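Local coordinates for protein D-glyceraldehyde dehydrogenase (NADP(+)) (Thermoplasma acidophilum, PDB 5IZD) that oxidises D-glyceraldehyde to glycerate with NADP(+) as a homotetrameric dehydrogenase of the non-phosphorylated Entner-Doudoroff pathway, at residues A[251-259]-A[392-402]; A[110-118]-A[458-468]. All coordinates share one frame; numbering follows the deposited sequence.

Contact 1: A[251-259]-A[392-402]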
loop_
_atom_site.group_PDB
_atom_site.type_symbol
_atom_site.label_atom_id
_atom_site.label_comp_id
_atom_site.label_asym_id
_atom_site.label_seq_id
_atom_site.Cartn_x
_atom_site.Cartn_y
_atom_site.Cartn_z
ATOM N N LYS A 251 30.203 1.906 -7.466
ATOM C CA LYS A 251 31.501 2.291 -6.968
ATOM C C LYS A 251 31.344 2.737 -5.560
ATOM O O LYS A 251 31.507 3.916 -5.246
ATOM C CB LYS A 251 32.093 3.350 -7.886
ATOM C CG LYS A 251 33.521 3.802 -7.561
ATOM C CD LYS A 251 34.559 3.012 -8.381
ATOM C CE LYS A 251 35.976 3.281 -7.901
ATOM N NZ LYS A 251 36.829 2.148 -8.314
ATOM N N ALA A 252 31.068 1.768 -4.710
ATOM C CA ALA A 252 30.628 2.031 -3.369
ATOM C C ALA A 252 31.675 2.733 -2.505
ATOM O O ALA A 252 32.785 2.194 -2.329
ATOM C CB ALA A 252 30.211 0.733 -2.706
ATOM N N PRO A 253 31.342 3.942 -1.987
ATOM C CA PRO A 253 32.236 4.500 -0.989
ATOM C C PRO A 253 32.078 3.809 0.370
ATOM O O PRO A 253 30.953 3.536 0.803
ATOM C CB PRO A 253 31.783 5.975 -0.891
ATOM C CG PRO A 253 30.305 5.943 -1.141
ATOM C CD PRO A 253 30.101 4.733 -2.114
ATOM N N PHE A 254 33.206 3.604 1.035
ATOM C CA PHE A 254 33.285 3.044 2.369
ATOM C C PHE A 254 33.796 4.136 3.327
ATOM O O PHE A 254 34.993 4.496 3.305
ATOM C CB PHE A 254 34.229 1.848 2.349
ATOM C CG PHE A 254 34.076 0.922 3.519
ATOM C CD1 PHE A 254 34.611 1.254 4.755
ATOM C CD2 PHE A 254 33.374 -0.261 3.398
ATOM C CE1 PHE A 254 34.471 0.402 5.841
ATOM C CE2 PHE A 254 33.208 -1.097 4.482
ATOM C CZ PHE A 254 33.754 -0.771 5.704
ATOM N N MET A 255 32.909 4.618 4.209
ATOM C CA MET A 255 33.177 5.817 4.993
ATOM C C MET A 255 33.292 5.475 6.479
ATOM O O MET A 255 32.381 4.892 7.049
ATOM C CB MET A 255 32.023 6.821 4.755
ATOM C CG MET A 255 31.990 7.362 3.325
ATOM S SD MET A 255 30.408 8.146 2.871
ATOM C CE MET A 255 29.398 6.678 2.647
ATOM N N VAL A 256 34.386 5.852 7.119
ATOM C CA VAL A 256 34.664 5.507 8.502
ATOM C C VAL A 256 34.924 6.827 9.226
ATOM O O VAL A 256 35.981 7.444 9.091
ATOM C CB VAL A 256 35.878 4.567 8.610
ATOM C CG1 VAL A 256 36.126 4.159 10.061
ATOM C CG2 VAL A 256 35.670 3.310 7.703
ATOM N N TRP A 257 33.926 7.255 9.985
ATOM C CA TRP A 257 34.024 8.522 10.715
ATOM C C TRP A 257 34.943 8.310 11.932
ATOM O O TRP A 257 35.273 7.163 12.270
ATOM C CB TRP A 257 32.629 9.022 11.079
ATOM C CG TRP A 257 32.648 10.414 11.555
ATOM C CD1 TRP A 257 32.317 10.857 12.815
ATOM C CD2 TRP A 257 33.039 11.588 10.809
ATOM N NE1 TRP A 257 32.484 12.209 12.894
ATOM C CE2 TRP A 257 32.904 12.690 11.684
ATOM C CE3 TRP A 257 33.452 11.811 9.497
ATOM C CZ2 TRP A 257 33.193 14.010 11.286
ATOM C CZ3 TRP A 257 33.772 13.085 9.097
ATOM C CH2 TRP A 257 33.635 14.192 9.996
ATOM N N LYS A 258 35.430 9.407 12.527
ATOM C CA LYS A 258 36.362 9.342 13.669
ATOM C C LYS A 258 35.829 8.589 14.872
ATOM O O LYS A 258 36.616 8.078 15.625
ATOM C CB LYS A 258 36.800 10.746 14.157
ATOM C CG LYS A 258 35.698 11.692 14.515
ATOM C CD LYS A 258 36.204 12.963 15.246
ATOM C CE LYS A 258 35.126 14.006 15.095
ATOM N NZ LYS A 258 35.474 15.357 15.587
ATOM N N ASP A 259 34.515 8.540 15.083
ATOM C CA ASP A 259 33.980 7.794 16.240
ATOM C C ASP A 259 33.635 6.309 15.937
ATOM O O ASP A 259 32.984 5.654 16.733
ATOM C CB ASP A 259 32.765 8.541 16.840
ATOM C CG ASP A 259 31.571 8.596 15.883
ATOM O OD1 ASP A 259 31.683 8.165 14.731
ATOM O OD2 ASP A 259 30.496 9.095 16.263
ATOM N N ILE A 392 39.463 12.039 5.162
ATOM C CA ILE A 392 38.446 13.053 5.260
ATOM C C ILE A 392 38.490 13.757 6.657
ATOM O O ILE A 392 39.098 13.243 7.619
ATOM C CB ILE A 392 37.036 12.493 5.005
ATOM C CG1 ILE A 392 36.726 11.382 6.025
ATOM C CG2 ILE A 392 36.862 12.059 3.544
ATOM C CD1 ILE A 392 35.313 10.859 6.000
ATOM N N SER A 393 37.834 14.933 6.742
ATOM C CA SER A 393 37.814 15.770 7.968
ATOM C C SER A 393 36.499 16.566 8.263
ATOM O O SER A 393 36.402 17.215 9.299
ATOM C CB SER A 393 38.978 16.761 7.929
ATOM O OG SER A 393 38.830 17.654 6.846
ATOM N N SER A 394 35.524 16.505 7.364
ATOM C CA SER A 394 34.214 17.053 7.615
ATOM C C SER A 394 33.125 16.196 6.996
ATOM O O SER A 394 33.330 15.477 5.995
ATOM C CB SER A 394 34.148 18.519 7.153
ATOM O OG SER A 394 33.601 18.683 5.875
ATOM N N VAL A 395 31.964 16.273 7.626
ATOM C CA VAL A 395 30.764 15.557 7.226
ATOM C C VAL A 395 30.273 16.014 5.862
ATOM O O VAL A 395 29.909 15.181 5.026
ATOM C CB VAL A 395 29.631 15.758 8.277
ATOM C CG1 VAL A 395 28.335 15.142 7.789
ATOM C CG2 VAL A 395 30.042 15.087 9.595
ATOM N N GLU A 396 30.212 17.337 5.660
ATOM C CA GLU A 396 29.814 17.881 4.351
ATOM C C GLU A 396 30.738 17.356 3.236
ATOM O O GLU A 396 30.259 17.061 2.155
ATOM C CB GLU A 396 29.831 19.425 4.301
ATOM N N GLU A 397 32.047 17.357 3.515
ATOM C CA GLU A 397 33.095 16.902 2.590
ATOM C C GLU A 397 32.859 15.404 2.255
ATOM O O GLU A 397 32.837 15.046 1.083
ATOM C CB GLU A 397 34.497 17.179 3.174
ATOM C CG GLU A 397 35.621 16.488 2.406
ATOM C CD GLU A 397 36.916 16.273 3.192
ATOM O OE1 GLU A 397 37.979 16.321 2.528
ATOM O OE2 GLU A 397 36.871 16.014 4.428
ATOM N N MET A 398 32.622 14.593 3.291
ATOM C CA MET A 398 32.318 13.166 3.192
ATOM C C MET A 398 31.140 12.914 2.235
ATOM O O MET A 398 31.308 12.138 1.259
ATOM C CB MET A 398 32.038 12.569 4.567
ATOM C CG MET A 398 31.884 11.051 4.580
ATOM S SD MET A 398 31.537 10.355 6.204
ATOM C CE MET A 398 29.765 10.580 6.314
ATOM N N TYR A 399 30.032 13.636 2.425
ATOM C CA TYR A 399 28.883 13.497 1.544
ATOM C C TYR A 399 29.222 13.833 0.111
ATOM O O TYR A 399 28.807 13.113 -0.819
ATOM C CB TYR A 399 27.698 14.418 1.935
ATOM C CG TYR A 399 27.058 14.195 3.292
ATOM C CD1 TYR A 399 27.086 12.964 3.899
ATOM C CD2 TYR A 399 26.418 15.269 3.973
ATOM C CE1 TYR A 399 26.514 12.760 5.120
ATOM C CE2 TYR A 399 25.821 15.068 5.213
ATOM C CZ TYR A 399 25.862 13.783 5.772
ATOM O OH TYR A 399 25.322 13.492 6.996
ATOM N N ASP A 400 29.937 14.941 -0.071
ATOM C CA ASP A 400 30.259 15.426 -1.435
ATOM C C ASP A 400 31.201 14.473 -2.202
ATOM O O ASP A 400 31.032 14.273 -3.391
ATOM C CB ASP A 400 30.907 16.825 -1.412
ATOM C CG ASP A 400 29.920 17.928 -1.068
ATOM O OD1 ASP A 400 28.692 17.713 -1.141
ATOM O OD2 ASP A 400 30.388 19.028 -0.739
ATOM N N LEU A 401 32.189 13.943 -1.505
ATOM C CA LEU A 401 33.113 13.003 -2.083
ATOM C C LEU A 401 32.389 11.690 -2.503
ATOM O O LEU A 401 32.636 11.157 -3.607
ATOM C CB LEU A 401 34.275 12.706 -1.144
ATOM C CG LEU A 401 35.226 13.883 -0.922
ATOM C CD1 LEU A 401 36.152 13.487 0.203
ATOM C CD2 LEU A 401 36.088 14.298 -2.113
ATOM N N ALA A 402 31.544 11.189 -1.606
ATOM C CA ALA A 402 30.726 10.025 -1.840
ATOM C C ALA A 402 29.827 10.187 -3.055
ATOM O O ALA A 402 29.753 9.268 -3.921
ATOM C CB ALA A 402 29.910 9.683 -0.619
HETATM O O HOH W 1 36.174 16.018 12.458
#
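W257 and M398 each carry CG trans to their own backbone N (chi1 -168° and -173°). This brings the indole and thioether together between strand 252-256 and helix 395-402. The helix belongs to a beta-alpha-beta crossover of the aldehyde dehydrogenase fold: it joins the parallel strands 386-392 and 410-414 and crosses one face of the sheet. The two short axes run nearly antiparallel, at 163° and 9.7 Å.

The indole of W257 lies against the start of the helix, with CH2 3.6 Å from both S394 C and V395 N of one peptide link. V395 CG2 sits over one face of the six-membered ring, 4.0 Å from its centroid, in a CH-pi contact. K258 CG lies on the opposite face of the indole, toward the NE1 side. I392 CD1 meets the ring edge, 4.1 Å from W257 CE3. M398 SD approaches obliquely, a Met-aromatic contact. H290 adds an edge-to-face ring.

M255 SD rests 3.7 Å from M398 CG and touches A402 CB. P253 CG lies 3.8 Å from the same A402 CB. No hydrogen bond crosses; these four side chains make an apolar seam.

A capping box closes the helix start, next to the peptide that W257 CH2 touches. S394 OG accepts from E397 N at 3.1 Å. E397 forms a salt bridge to R390, and its OE2 accepts from S394 N and, at 2.7 Å, from S393 N.

Contact 2: A[110-118]-A[458-468]; sequences YYAEWARKL and EGSKYGISEYL
I464 and W114 form the centre of this contact. I464 CG2 lies over the five-membered ring of W114, 3.9 Å from its centroid and 10° off the ring normal, a CH-pi contact. L118 CD2 covers the same face of the indole. With I464 CG1 anti to the backbone N (chi1 -174°) and the chain extended beyond it, CD1 reaches W114 CB at 3.7 Å. The same CD1 meets the ring edge of Y111, 4.0 Å from Y111 CD1. At the far end of the indole, W114 CH2 packs on K461 CB at 3.7 Å. L118 CD1 bridges I464 CG1 and L468 CD1, the latter at 3.7 Å. An alanine in place of W114 would probably leave I464 CG2 and the K461 methylenes without their aromatic partner and open a gap beside L118.

No hydrogen bond crosses between the segments. The hydroxyl of Y111 comes close to G459 N, but the angle is too poor for a bond. Y110 OH sits against S460 CA at 3.3 Å.

Bonds within each segment help to hold these groups. W114 NE1 donates weakly to Y110 OH. S460 OG accepts from Y462 N in an ST turn and donates to G459 O. S465 OG donates to K461 O at 2.7 Å. K117 NZ donates to both E113 O and A115 O.

Further out, K117 forms a salt bridge with E113 of the second subunit, and K461 NZ one with E121 of the third subunit. E458 pairs with K158 in its own chain. The arrangement packs the end of helix 94-112 and the turn after it against helix 460-465, just before strand 468-476. That strand pairs with 130-145 in the extended beta arm characteristic of oligomeric aldehyde dehydrogenases.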
loop_
_atom_site.group_PDB
_atom_site.type_symbol
_atom_site.label_atom_id
_atom_site.label_comp_id
_atom_site.label_asym_id
_atom_site.label_seq_id
_atom_site.Cartn_x
_atom_site.Cartn_y
_atom_site.Cartn_z
ATOM N N TYR A 110 11.073 -16.645 -0.680
ATOM C CA TYR A 110 10.565 -15.301 -0.475
ATOM C C TYR A 110 9.671 -14.864 -1.640
ATOM O O TYR A 110 8.564 -14.376 -1.395
ATOM C CB TYR A 110 11.693 -14.317 -0.301
ATOM C CG TYR A 110 11.212 -12.872 -0.294
ATOM C CD1 TYR A 110 10.755 -12.249 0.897
ATOM C CD2 TYR A 110 11.222 -12.109 -1.480
ATOM C CE1 TYR A 110 10.331 -10.918 0.888
ATOM C CE2 TYR A 110 10.743 -10.807 -1.494
ATOM C CZ TYR A 110 10.309 -10.221 -0.304
ATOM O OH TYR A 110 9.860 -8.935 -0.373
ATOM N N TYR A 111 10.117 -15.067 -2.890
ATOM C CA TYR A 111 9.324 -14.637 -4.026
ATOM C C TYR A 111 8.044 -15.446 -4.189
ATOM O O TYR A 111 6.965 -14.870 -4.502
ATOM C CB TYR A 111 10.118 -14.596 -5.326
ATOM C CG TYR A 111 11.116 -13.468 -5.375
ATOM C CD1 TYR A 111 10.707 -12.158 -5.357
ATOM C CD2 TYR A 111 12.476 -13.714 -5.433
ATOM C CE1 TYR A 111 11.594 -11.124 -5.367
ATOM C CE2 TYR A 111 13.390 -12.689 -5.483
ATOM C CZ TYR A 111 12.944 -11.380 -5.460
ATOM O OH TYR A 111 13.825 -10.302 -5.477
ATOM N N ALA A 112 8.137 -16.759 -3.979
ATOM C CA ALA A 112 6.962 -17.605 -4.012
ATOM C C ALA A 112 5.935 -17.231 -2.948
ATOM O O ALA A 112 4.736 -17.327 -3.211
ATOM C CB ALA A 112 7.329 -19.075 -3.937
ATOM N N GLU A 113 6.377 -16.736 -1.790
ATOM C CA GLU A 113 5.417 -16.266 -0.732
ATOM C C GLU A 113 4.527 -15.074 -1.093
ATOM O O GLU A 113 3.547 -14.785 -0.384
ATOM C CB GLU A 113 6.138 -15.974 0.589
ATOM C CG GLU A 113 6.772 -17.218 1.288
ATOM C CD GLU A 113 7.734 -16.853 2.410
ATOM O OE1 GLU A 113 8.238 -15.716 2.363
ATOM O OE2 GLU A 113 7.993 -17.640 3.359
ATOM N N TRP A 114 4.806 -14.445 -2.211
ATOM C CA TRP A 114 4.005 -13.352 -2.707
ATOM C C TRP A 114 2.724 -13.811 -3.407
ATOM O O TRP A 114 1.963 -13.007 -3.854
ATOM C CB TRP A 114 4.802 -12.430 -3.590
ATOM C CG TRP A 114 5.581 -11.463 -2.847
ATOM C CD1 TRP A 114 6.893 -11.433 -2.732
ATOM C CD2 TRP A 114 5.089 -10.328 -2.134
ATOM N NE1 TRP A 114 7.286 -10.384 -1.991
ATOM C CE2 TRP A 114 6.185 -9.682 -1.598
ATOM C CE3 TRP A 114 3.824 -9.811 -1.889
ATOM C CZ2 TRP A 114 6.069 -8.536 -0.841
ATOM C CZ3 TRP A 114 3.715 -8.689 -1.126
ATOM C CH2 TRP A 114 4.818 -8.065 -0.611
ATOM N N ALA A 115 2.504 -15.110 -3.484
ATOM C CA ALA A 115 1.308 -15.646 -4.095
ATOM C C ALA A 115 0.002 -15.031 -3.496
ATOM O O ALA A 115 -0.149 -14.899 -2.296
ATOM C CB ALA A 115 1.289 -17.167 -4.002
ATOM N N ARG A 116 -0.901 -14.651 -4.386
ATOM C CA ARG A 116 -2.189 -14.028 -4.063
ATOM C C ARG A 116 -2.130 -12.854 -3.066
ATOM O O ARG A 116 -3.013 -12.650 -2.287
ATOM C CB ARG A 116 -3.251 -15.069 -3.697
ATOM C CG ARG A 116 -2.980 -15.895 -2.474
ATOM C CD ARG A 116 -4.002 -16.998 -2.277
ATOM N NE ARG A 116 -3.501 -17.983 -1.352
ATOM C CZ ARG A 116 -4.225 -18.793 -0.606
ATOM N NH1 ARG A 116 -5.546 -18.773 -0.627
ATOM N NH2 ARG A 116 -3.604 -19.641 0.164
ATOM N N LYS A 117 -1.051 -12.101 -3.140
ATOM C CA LYS A 117 -0.823 -10.956 -2.286
ATOM C C LYS A 117 -0.452 -9.673 -3.033
ATOM O O LYS A 117 -0.329 -8.660 -2.425
ATOM C CB LYS A 117 0.254 -11.265 -1.265
ATOM C CG LYS A 117 -0.139 -12.243 -0.192
ATOM C CD LYS A 117 1.054 -12.557 0.676
ATOM C CE LYS A 117 0.964 -13.881 1.399
ATOM N NZ LYS A 117 0.896 -15.017 0.467
ATOM N N LEU A 118 -0.258 -9.724 -4.335
ATOM C CA LEU A 118 0.098 -8.540 -5.116
ATOM C C LEU A 118 -1.175 -8.003 -5.754
ATOM O O LEU A 118 -1.450 -8.200 -6.906
ATOM C CB LEU A 118 1.156 -8.863 -6.155
ATOM C CG LEU A 118 2.524 -9.226 -5.560
ATOM C CD1 LEU A 118 3.428 -9.801 -6.620
ATOM C CD2 LEU A 118 3.170 -8.057 -4.867
ATOM N N GLU A 458 15.221 -4.669 -7.874
ATOM C CA GLU A 458 14.861 -6.047 -7.528
ATOM C C GLU A 458 14.794 -6.308 -6.025
ATOM O O GLU A 458 15.593 -5.801 -5.251
ATOM C CB GLU A 458 15.870 -7.000 -8.145
ATOM C CG GLU A 458 15.913 -6.912 -9.647
ATOM C CD GLU A 458 17.098 -7.696 -10.261
ATOM O OE1 GLU A 458 16.913 -8.773 -10.938
ATOM O OE2 GLU A 458 18.227 -7.183 -10.031
ATOM N N GLY A 459 13.840 -7.111 -5.619
ATOM C CA GLY A 459 13.600 -7.354 -4.246
ATOM C C GLY A 459 12.547 -6.451 -3.670
ATOM O O GLY A 459 12.281 -5.357 -4.168
ATOM N N SER A 460 11.980 -6.891 -2.562
ATOM C CA SER A 460 10.837 -6.244 -1.918
ATOM C C SER A 460 9.556 -6.376 -2.728
ATOM O O SER A 460 9.532 -6.823 -3.857
ATOM C CB SER A 460 11.114 -4.755 -1.549
ATOM O OG SER A 460 10.758 -3.836 -2.594
ATOM N N LYS A 461 8.466 -5.955 -2.110
ATOM C CA LYS A 461 7.196 -5.755 -2.827
ATOM C C LYS A 461 7.391 -4.999 -4.144
ATOM O O LYS A 461 6.802 -5.346 -5.163
ATOM C CB LYS A 461 6.230 -4.935 -1.932
ATOM C CG LYS A 461 4.803 -4.727 -2.482
ATOM C CD LYS A 461 3.916 -3.808 -1.583
ATOM C CE LYS A 461 4.744 -2.774 -0.836
ATOM N NZ LYS A 461 3.932 -1.816 0.013
ATOM N N TYR A 462 8.189 -3.944 -4.104
ATOM C CA TYR A 462 8.370 -3.135 -5.279
ATOM C C TYR A 462 9.134 -3.884 -6.376
ATOM O O TYR A 462 8.895 -3.653 -7.530
ATOM C CB TYR A 462 9.106 -1.827 -4.937
ATOM C CG TYR A 462 8.274 -0.934 -4.011
ATOM C CD1 TYR A 462 7.258 -0.134 -4.506
ATOM C CD2 TYR A 462 8.513 -0.905 -2.651
ATOM C CE1 TYR A 462 6.434 0.660 -3.615
ATOM C CE2 TYR A 462 7.737 -0.112 -1.784
ATOM C CZ TYR A 462 6.701 0.657 -2.267
ATOM O OH TYR A 462 5.976 1.490 -1.376
ATOM N N GLY A 463 10.084 -4.712 -6.002
ATOM C CA GLY A 463 10.890 -5.484 -6.988
ATOM C C GLY A 463 10.072 -6.518 -7.744
ATOM O O GLY A 463 10.079 -6.555 -8.966
ATOM N N ILE A 464 9.330 -7.321 -7.024
ATOM C CA ILE A 464 8.474 -8.290 -7.634
ATOM C C ILE A 464 7.397 -7.560 -8.461
ATOM O O ILE A 464 7.095 -7.986 -9.548
ATOM C CB ILE A 464 7.935 -9.321 -6.627
ATOM C CG1 ILE A 464 7.143 -10.413 -7.336
ATOM C CG2 ILE A 464 7.139 -8.657 -5.519
ATOM C CD1 ILE A 464 6.871 -11.649 -6.532
ATOM N N SER A 465 6.880 -6.432 -7.962
ATOM C CA SER A 465 5.875 -5.629 -8.708
ATOM C C SER A 465 6.406 -5.082 -10.057
ATOM O O SER A 465 5.626 -4.823 -10.941
ATOM C CB SER A 465 5.255 -4.526 -7.811
ATOM O OG SER A 465 4.606 -5.182 -6.748
ATOM N N GLU A 466 7.744 -5.082 -10.266
ATOM C CA GLU A 466 8.315 -4.677 -11.548
ATOM C C GLU A 466 7.953 -5.651 -12.648
ATOM O O GLU A 466 8.021 -5.283 -13.828
ATOM C CB GLU A 466 9.856 -4.514 -11.514
ATOM C CG GLU A 466 10.387 -3.436 -10.556
ATOM C CD GLU A 466 10.073 -1.965 -10.918
ATOM O OE1 GLU A 466 9.319 -1.662 -11.886
ATOM O OE2 GLU A 466 10.608 -1.084 -10.192
ATOM N N TYR A 467 7.573 -6.869 -12.285
ATOM C CA TYR A 467 7.186 -7.881 -13.283
ATOM C C TYR A 467 5.674 -7.955 -13.593
ATOM O O TYR A 467 5.205 -8.816 -14.369
ATOM C CB TYR A 467 7.676 -9.247 -12.806
ATOM C CG TYR A 467 9.191 -9.360 -12.750
ATOM C CD1 TYR A 467 9.914 -9.761 -13.870
ATOM C CD2 TYR A 467 9.916 -9.070 -11.571
ATOM C CE1 TYR A 467 11.310 -9.914 -13.824
ATOM C CE2 TYR A 467 11.313 -9.197 -11.528
ATOM C CZ TYR A 467 12.000 -9.635 -12.646
ATOM O OH TYR A 467 13.374 -9.733 -12.621
ATOM N N LEU A 468 4.919 -7.055 -12.969
ATOM C CA LEU A 468 3.483 -6.912 -13.215
ATOM C C LEU A 468 3.212 -5.559 -13.865
ATOM O O LEU A 468 3.784 -4.525 -13.488
ATOM C CB LEU A 468 2.734 -7.024 -11.892
ATOM C CG LEU A 468 2.785 -8.386 -11.229
ATOM C CD1 LEU A 468 2.357 -8.281 -9.764
ATOM C CD2 LEU A 468 1.852 -9.334 -11.949
#

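Contact 1 and contact 2 do not touch: their centres are 34 Å apart and their nearest atoms about 15 Å. In sequence, both segments of contact 1 fall between those of contact 2. Contact 1 packs a helix on the seven-stranded sheet that holds strand 252-256, and no other subunit reaches it. Contact 2 lies where two neighbouring subunits approach. Contact 1 stays at a distance from the active site: the side chain of P253 is about 11 Å from that of E381, which probably binds NADP. Contact 2 comes nearer through E458. Its side chain is about 3 Å from that of R157, a probable substrate-binding residue, and about 12 Å from the bound NADP.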